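Local coordinates for PBP5 (Haemophilus influenzae, PDB 3A3J), which removes C-terminal D-alanine from cell-wall peptide precursors as a penicillin-binding D-alanyl-D-alanine carboxypeptidase, probably of the S11 peptidase family, at residues Ile63-Trp68 with Leu80-Gln85. Numbering follows the deposited sequence.
Sequences IGESAW and LDLNTQ
Ile63 and the turn Asp81-Thr84 are tied by two backbone bonds: Ile63 N donates to Thr84 O (2.8 Å, N-H...O 174°), and Ile63 O accepts from Asn83 N. The Ile63 side chain sits against the turn, CB 3.3 Å from Asp81 O. Its first torsion, with CG1 anti to the carbonyl carbon (chi1 -50°), puts CG1 beside the backbone N and against Thr84 OG1; beyond it CD1 meets Leu80 CD1 at 3.8 Å, the two side chains crossing at about a right angle. Asp81 O is gripped from within its own turn, by Thr84 OG1 at 2.8 Å and weakly by Thr84 N, which helps close the type II turn.

Leu82 spans from the Gly64-Glu65 peptide to the Trp68 ring. Its CB lies over one face of the Trp68 indole, 3.8 Å from the five-membered ring centroid and only 5° off the normal, a CH-pi contact; CD2 follows the six-membered ring, while CD1 rests on the Gly64-Glu65 peptide. Trp68 CD1 meets Leu80 O at 3.5 Å, at the ring edge and in its plane.

Farther out, Asp102 OD2 accepts from Leu80 N, Asn180 holds Asp81 OD2, and Glu109 takes Ser66 OG. Ala67 and Leu80 pack on Ala106 of helix 101-112. The Leu80 side chain is about 11 Å from that of Lys39, the probable proton acceptor. At the periphery of the penicillin-binding domain, the type II turn Asp81-Thr84 thus leads into strand 85-87 and is bonded to Ile63, just after strand 60-62.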
loop_
_atom_site.group_PDB
_atom_site.type_symbol
_atom_site.label_atom_id
_atom_site.label_comp_id
_atom_site.label_asym_id
_atom_site.label_seq_id
_atom_site.Cartn_x
_atom_site.Cartn_y
_atom_site.Cartn_z
ATOM N N ILE A 63 14.925 -25.637 8.758
ATOM C CA ILE A 63 15.969 -24.643 8.682
ATOM C C ILE A 63 17.319 -25.355 8.351
ATOM O O ILE A 63 17.762 -26.231 9.101
ATOM C CB ILE A 63 16.119 -23.935 10.056
ATOM C CG1 ILE A 63 14.773 -23.444 10.599
ATOM C CG2 ILE A 63 17.063 -22.781 9.972
ATOM C CD1 ILE A 63 13.946 -22.623 9.580
ATOM N N GLY A 64 18.025 -24.945 7.310
ATOM C CA GLY A 64 19.303 -25.576 6.987
ATOM C C GLY A 64 20.265 -24.439 6.934
ATOM O O GLY A 64 19.885 -23.330 7.320
ATOM N N GLU A 65 21.498 -24.662 6.503
ATOM C CA GLU A 65 22.507 -23.572 6.594
ATOM C C GLU A 65 22.171 -22.168 5.951
ATOM O O GLU A 65 22.777 -21.158 6.312
ATOM C CB GLU A 65 23.912 -24.060 6.157
ATOM C CG GLU A 65 24.226 -25.431 6.750
ATOM C CD GLU A 65 25.702 -25.850 6.778
ATOM O OE1 GLU A 65 26.599 -25.050 6.429
ATOM O OE2 GLU A 65 25.943 -27.019 7.178
ATOM N N SER A 66 21.277 -22.068 4.984
ATOM C CA SER A 66 21.115 -20.715 4.346
ATOM C C SER A 66 20.062 -19.889 5.120
ATOM O O SER A 66 20.140 -18.696 5.164
ATOM C CB SER A 66 20.763 -20.791 2.857
ATOM O OG SER A 66 19.508 -21.442 2.777
ATOM N N ALA A 67 19.126 -20.543 5.788
ATOM C CA ALA A 67 18.169 -19.848 6.651
ATOM C C ALA A 67 18.648 -19.666 8.120
ATOM O O ALA A 67 18.012 -18.982 8.913
ATOM C CB ALA A 67 16.761 -20.568 6.595
ATOM N N TRP A 68 19.797 -20.243 8.448
ATOM C CA TRP A 68 20.327 -20.275 9.798
ATOM C C TRP A 68 20.638 -18.898 10.364
ATOM O O TRP A 68 21.359 -18.155 9.766
ATOM C CB TRP A 68 21.599 -21.142 9.747
ATOM C CG TRP A 68 22.290 -21.465 11.045
ATOM C CD1 TRP A 68 21.834 -21.288 12.340
ATOM C CD2 TRP A 68 23.586 -22.068 11.150
ATOM N NE1 TRP A 68 22.788 -21.738 13.229
ATOM C CE2 TRP A 68 23.868 -22.216 12.517
ATOM C CE3 TRP A 68 24.525 -22.517 10.204
ATOM C CZ2 TRP A 68 25.060 -22.818 12.969
ATOM C CZ3 TRP A 68 25.724 -23.105 10.664
ATOM C CH2 TRP A 68 25.962 -23.248 12.024
ATOM N N LEU A 80 16.635 -18.255 13.970
ATOM C CA LEU A 80 16.316 -19.627 13.476
ATOM C C LEU A 80 17.533 -20.515 13.678
ATOM O O LEU A 80 18.627 -20.160 13.216
ATOM C CB LEU A 80 15.951 -19.618 11.980
ATOM C CG LEU A 80 14.714 -18.781 11.597
ATOM C CD1 LEU A 80 14.463 -18.922 10.133
ATOM C CD2 LEU A 80 13.452 -19.165 12.393
ATOM N N ASP A 81 17.356 -21.625 14.380
ATOM C CA ASP A 81 18.495 -22.565 14.627
ATOM C C ASP A 81 18.552 -23.677 13.579
ATOM O O ASP A 81 17.526 -24.148 13.079
ATOM C CB ASP A 81 18.394 -23.200 16.001
ATOM C CG ASP A 81 18.785 -22.245 17.081
ATOM O OD1 ASP A 81 19.614 -21.342 16.802
ATOM O OD2 ASP A 81 18.225 -22.359 18.172
ATOM N N LEU A 82 19.770 -24.070 13.246
ATOM C CA LEU A 82 20.038 -25.070 12.238
ATOM C C LEU A 82 19.310 -26.342 12.600
ATOM O O LEU A 82 19.212 -26.715 13.755
ATOM C CB LEU A 82 21.542 -25.303 12.152
ATOM C CG LEU A 82 22.050 -26.184 11.009
ATOM C CD1 LEU A 82 21.665 -25.555 9.703
ATOM C CD2 LEU A 82 23.573 -26.358 11.039
ATOM N N ASN A 83 18.699 -26.962 11.623
ATOM C CA ASN A 83 18.085 -28.273 11.822
ATOM C C ASN A 83 16.846 -28.265 12.687
ATOM O O ASN A 83 16.506 -29.271 13.293
ATOM C CB ASN A 83 19.118 -29.303 12.347
ATOM C CG ASN A 83 18.591 -30.732 12.291
ATOM O OD1 ASN A 83 17.965 -31.149 11.299
ATOM N ND2 ASN A 83 18.791 -31.479 13.373
ATOM N N THR A 84 16.135 -27.145 12.755
ATOM C CA THR A 84 14.841 -27.168 13.365
ATOM C C THR A 84 13.778 -27.039 12.280
ATOM O O THR A 84 14.058 -26.767 11.129
ATOM C CB THR A 84 14.708 -26.020 14.332
ATOM O OG1 THR A 84 14.896 -24.789 13.594
ATOM C CG2 THR A 84 15.852 -26.126 15.429
ATOM N N GLN A 85 12.551 -27.251 12.681
ATOM C CA GLN A 85 11.406 -27.113 11.833
ATOM C C GLN A 85 10.548 -25.969 12.363
ATOM O O GLN A 85 10.303 -25.926 13.571
ATOM C CB GLN A 85 10.630 -28.407 11.918
ATOM C CG GLN A 85 11.383 -29.471 11.110
ATOM C CD GLN A 85 10.506 -30.053 10.081
ATOM O OE1 GLN A 85 9.609 -30.834 10.397
ATOM N NE2 GLN A 85 10.710 -29.647 8.824
#